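Local coordinates for protein probable porin (Pseudomonas aeruginosa, PDB 2Y0H) that probably acts as a porin of the OprD family, forming a beta-barrel channel for passage of small solutes across the outer membrane, at residues T129-L134 against K152-E157. Numbering follows the deposited sequence.
Sequences TFDGAL and KSRTRE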
ATOM      1  N   THR A 129       3.886  10.433  -0.794  1.00 25.40           N
ATOM      2  CA  THR A 129       3.619  10.939  -2.139  1.00 26.63           C
ATOM      3  C   THR A 129       4.844  10.799  -3.021  1.00 27.61           C
ATOM      4  O   THR A 129       5.964  10.637  -2.531  1.00 29.12           O
ATOM      5  CB  THR A 129       3.209  12.427  -2.130  1.00 28.23           C
ATOM      6  OG1 THR A 129       4.291  13.215  -1.630  1.00 25.60           O
ATOM      7  CG2 THR A 129       1.970  12.656  -1.258  1.00 29.51           C
ATOM      8  N   PHE A 130       4.626  10.862  -4.328  1.00 28.91           N
ATOM      9  CA  PHE A 130       5.713  10.842  -5.299  1.00 29.69           C
ATOM     10  C   PHE A 130       5.516  12.045  -6.228  1.00 30.48           C
ATOM     11  O   PHE A 130       4.390  12.515  -6.404  1.00 29.08           O
ATOM     12  CB  PHE A 130       5.679   9.547  -6.129  1.00 28.25           C
ATOM     13  CG  PHE A 130       6.076   8.305  -5.365  1.00 27.83           C
ATOM     14  CD1 PHE A 130       5.156   7.634  -4.564  1.00 26.02           C
ATOM     15  CD2 PHE A 130       7.367   7.798  -5.466  1.00 28.52           C
ATOM     16  CE1 PHE A 130       5.524   6.511  -3.860  1.00 26.44           C
ATOM     17  CE2 PHE A 130       7.735   6.659  -4.768  1.00 33.83           C
ATOM     18  CZ  PHE A 130       6.812   6.014  -3.963  1.00 29.18           C
ATOM     19  N   ASP A 131       6.600  12.553  -6.811  1.00 28.87           N
ATOM     20  CA  ASP A 131       6.463  13.450  -7.956  1.00 28.10           C
ATOM     21  C   ASP A 131       6.786  12.646  -9.200  1.00 29.35           C
ATOM     22  O   ASP A 131       7.778  11.913  -9.230  1.00 27.38           O
ATOM     23  CB  ASP A 131       7.401  14.652  -7.871  1.00 30.45           C
ATOM     24  CG  ASP A 131       7.089  15.555  -6.694  1.00 36.55           C
ATOM     25  OD1 ASP A 131       5.938  15.537  -6.214  1.00 32.06           O
ATOM     26  OD2 ASP A 131       8.000  16.283  -6.254  1.00 41.07           O
ATOM     27  N   GLY A 132       5.943  12.778 -10.218  1.00 26.84           N
ATOM     28  CA  GLY A 132       6.173  12.100 -11.474  1.00 28.07           C
ATOM     29  C   GLY A 132       5.162  12.435 -12.546  1.00 27.04           C
ATOM     30  O   GLY A 132       4.402  13.407 -12.460  1.00 26.78           O
ATOM     31  N   ALA A 133       5.172  11.623 -13.586  1.00 29.37           N
ATOM     32  CA  ALA A 133       4.202  11.743 -14.656  1.00 29.61           C
ATOM     33  C   ALA A 133       3.595  10.359 -14.877  1.00 28.33           C
ATOM     34  O   ALA A 133       4.322   9.371 -15.002  1.00 27.81           O
ATOM     35  CB  ALA A 133       4.867  12.264 -15.911  1.00 27.82           C
ATOM     36  N   LEU A 134       2.266  10.295 -14.892  1.00 26.95           N
ATOM     37  CA  LEU A 134       1.535   9.034 -14.986  1.00 28.93           C
ATOM     38  C   LEU A 134       0.465   9.094 -16.081  1.00 30.99           C
ATOM     39  O   LEU A 134      -0.437   9.940 -16.046  1.00 25.26           O
ATOM     40  CB  LEU A 134       0.863   8.714 -13.639  1.00 29.28           C
ATOM     41  CG  LEU A 134       0.227   7.334 -13.430  1.00 30.63           C
ATOM     42  CD1 LEU A 134       1.225   6.230 -13.698  1.00 28.03           C
ATOM     43  CD2 LEU A 134      -0.332   7.216 -12.002  1.00 32.51           C
ATOM     44  N   LYS A 152      10.688  11.601  -7.555  1.00 36.21           N
ATOM     45  CA  LYS A 152      10.985  11.674  -6.123  1.00 35.85           C
ATOM     46  C   LYS A 152       9.914  11.123  -5.209  1.00 32.33           C
ATOM     47  O   LYS A 152       8.730  11.131  -5.532  1.00 33.95           O
ATOM     48  CB  LYS A 152      11.361  13.091  -5.674  1.00 38.40           C
ATOM     49  CG  LYS A 152      10.624  14.216  -6.354  1.00 41.45           C
ATOM     50  CD  LYS A 152      10.865  15.531  -5.613  1.00 52.11           C
ATOM     51  CE  LYS A 152      12.353  15.798  -5.398  1.00 56.05           C
ATOM     52  NZ  LYS A 152      13.076  16.034  -6.679  1.00 60.17           N
ATOM     53  N   SER A 153      10.373  10.669  -4.051  1.00 31.31           N
ATOM     54  CA  SER A 153       9.536  10.111  -3.012  1.00 35.27           C
ATOM     55  C   SER A 153       9.565  11.062  -1.816  1.00 34.32           C
ATOM     56  O   SER A 153      10.634  11.532  -1.438  1.00 36.38           O
ATOM     57  CB  SER A 153      10.081   8.735  -2.605  1.00 29.43           C
ATOM     58  OG  SER A 153       9.391   8.207  -1.477  1.00 40.03           O
ATOM     59  N   ARG A 154       8.396  11.339  -1.234  1.00 34.42           N
ATOM     60  CA  ARG A 154       8.278  12.205  -0.048  1.00 36.83           C
ATOM     61  C   ARG A 154       7.560  11.536   1.110  1.00 35.04           C
ATOM     62  O   ARG A 154       6.417  11.091   0.951  1.00 33.28           O
ATOM     63  CB  ARG A 154       7.489  13.470  -0.373  1.00 32.07           C
ATOM     64  CG  ARG A 154       8.280  14.507  -1.112  1.00 42.89           C
ATOM     65  CD  ARG A 154       7.606  15.869  -1.074  1.00 43.28           C
ATOM     66  NE  ARG A 154       8.533  16.881  -1.580  1.00 49.01           N
ATOM     67  CZ  ARG A 154       8.707  17.123  -2.873  1.00 47.03           C
ATOM     68  NH1 ARG A 154       7.992  16.439  -3.758  1.00 38.37           N
ATOM     69  NH2 ARG A 154       9.571  18.046  -3.281  1.00 48.68           N
ATOM     70  N   THR A 155       8.209  11.496   2.273  1.00 35.92           N
ATOM     71  CA  THR A 155       7.534  11.112   3.522  1.00 41.08           C
ATOM     72  C   THR A 155       7.875  12.074   4.660  1.00 44.86           C
ATOM     73  O   THR A 155       8.843  12.833   4.564  1.00 45.02           O
ATOM     74  CB  THR A 155       7.910   9.689   3.973  1.00 38.21           C
ATOM     75  OG1 THR A 155       9.303   9.652   4.293  1.00 50.28           O
ATOM     76  CG2 THR A 155       7.634   8.696   2.874  1.00 38.69           C
ATOM     77  N   ARG A 156       7.083  12.026   5.735  1.00 47.53           N
ATOM     78  CA  ARG A 156       7.293  12.862   6.927  1.00 53.73           C
ATOM     79  C   ARG A 156       8.734  12.786   7.453  1.00 60.65           C
ATOM     80  O   ARG A 156       9.096  13.498   8.402  1.00 65.28           O
ATOM     81  CB  ARG A 156       6.270  12.515   8.035  1.00 59.43           C
ATOM     82  CG  ARG A 156       6.280  13.448   9.258  1.00 60.73           C
ATOM     83  CD  ARG A 156       4.951  13.430  10.065  1.00 56.36           C
ATOM     84  NE  ARG A 156       4.770  12.235  10.897  1.00 62.41           N
ATOM     85  CZ  ARG A 156       4.197  12.234  12.103  1.00 58.70           C
ATOM     86  NH1 ARG A 156       3.758  13.365  12.637  1.00 50.90           N
ATOM     87  NH2 ARG A 156       4.064  11.102  12.785  1.00 51.90           N
ATOM     88  N   GLU A 157       9.543  11.925   6.828  1.00 58.95           N
ATOM     89  CA  GLU A 157      10.983  11.841   7.078  1.00 58.31           C
ATOM     90  C   GLU A 157      11.764  11.862   5.764  1.00 57.51           C
ATOM     91  O   GLU A 157      12.932  11.477   5.719  1.00 56.67           O
ATOM     92  CB  GLU A 157      11.331  10.567   7.849  1.00 58.44           C
ATOM     93  CG  GLU A 157      10.389  10.266   9.010  1.00 62.97           C
ATOM     94  CD  GLU A 157       9.076   9.665   8.544  1.00 62.54           C
ATOM     95  OE1 GLU A 157       9.037   9.164   7.399  1.00 62.86           O
ATOM     96  OE2 GLU A 157       8.091   9.689   9.312  1.00 62.06           O
TER
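Thr129 pairs with Arg154 across an antiparallel beta-ladder, at the open end of the hairpin formed by strands 129-137 and 143-154, two neighbours in the wall of the 18-stranded OprD barrel. Over these short segments the N-to-C directions differ by 158°, and the ladder alternates regularly: Thr129–Arg154 and Asp131–Lys152 are hydrogen-bonded pairs flanking the non-hydrogen-bonded pair Phe130–Ser153. Thr129 N reaches Arg154 O at 3.1 Å, and Arg154 N returns to Thr129 O at 2.8 Å. Asp131 N bonds Lys152 O at 2.9 Å, whereas the reciprocal bond from Lys152 N to Asp131 O is weak. Lys152 O also receives a CA-H...O contact from Phe130, and thus serves two donors of the opposite strand.

The alternation divides the side chains between two faces. On one, the Phe130 ring stands obliquely beside Ser153, Phe130 CE2 lying 3.8 Å from Ser153 CB, while Ser153 OG is hydrogen-bonded to Gln128 NE2. On the other, Asp131 meets Arg154 diagonally in a salt bridge, Arg154 NH1 lying 2.5 Å from Asp131 OD2, a short contact. An extended chain from CG to NE carries the guanidinium of Arg154 to the carboxylate; the oxygen lies near the guanidinium plane, whereas NH1 meets it from above the carboxylate plane, the two planes being 47° apart. The Lys152 chain, bent at chi3 and chi4, passes CG and CD beside the same oxygen, and its NZ remains 5.1 Å from Asp131 OD2. Both positive charges would favour an ionised Asp131, and its bridge to Arg154 adds a side-chain link to the backbone ladder.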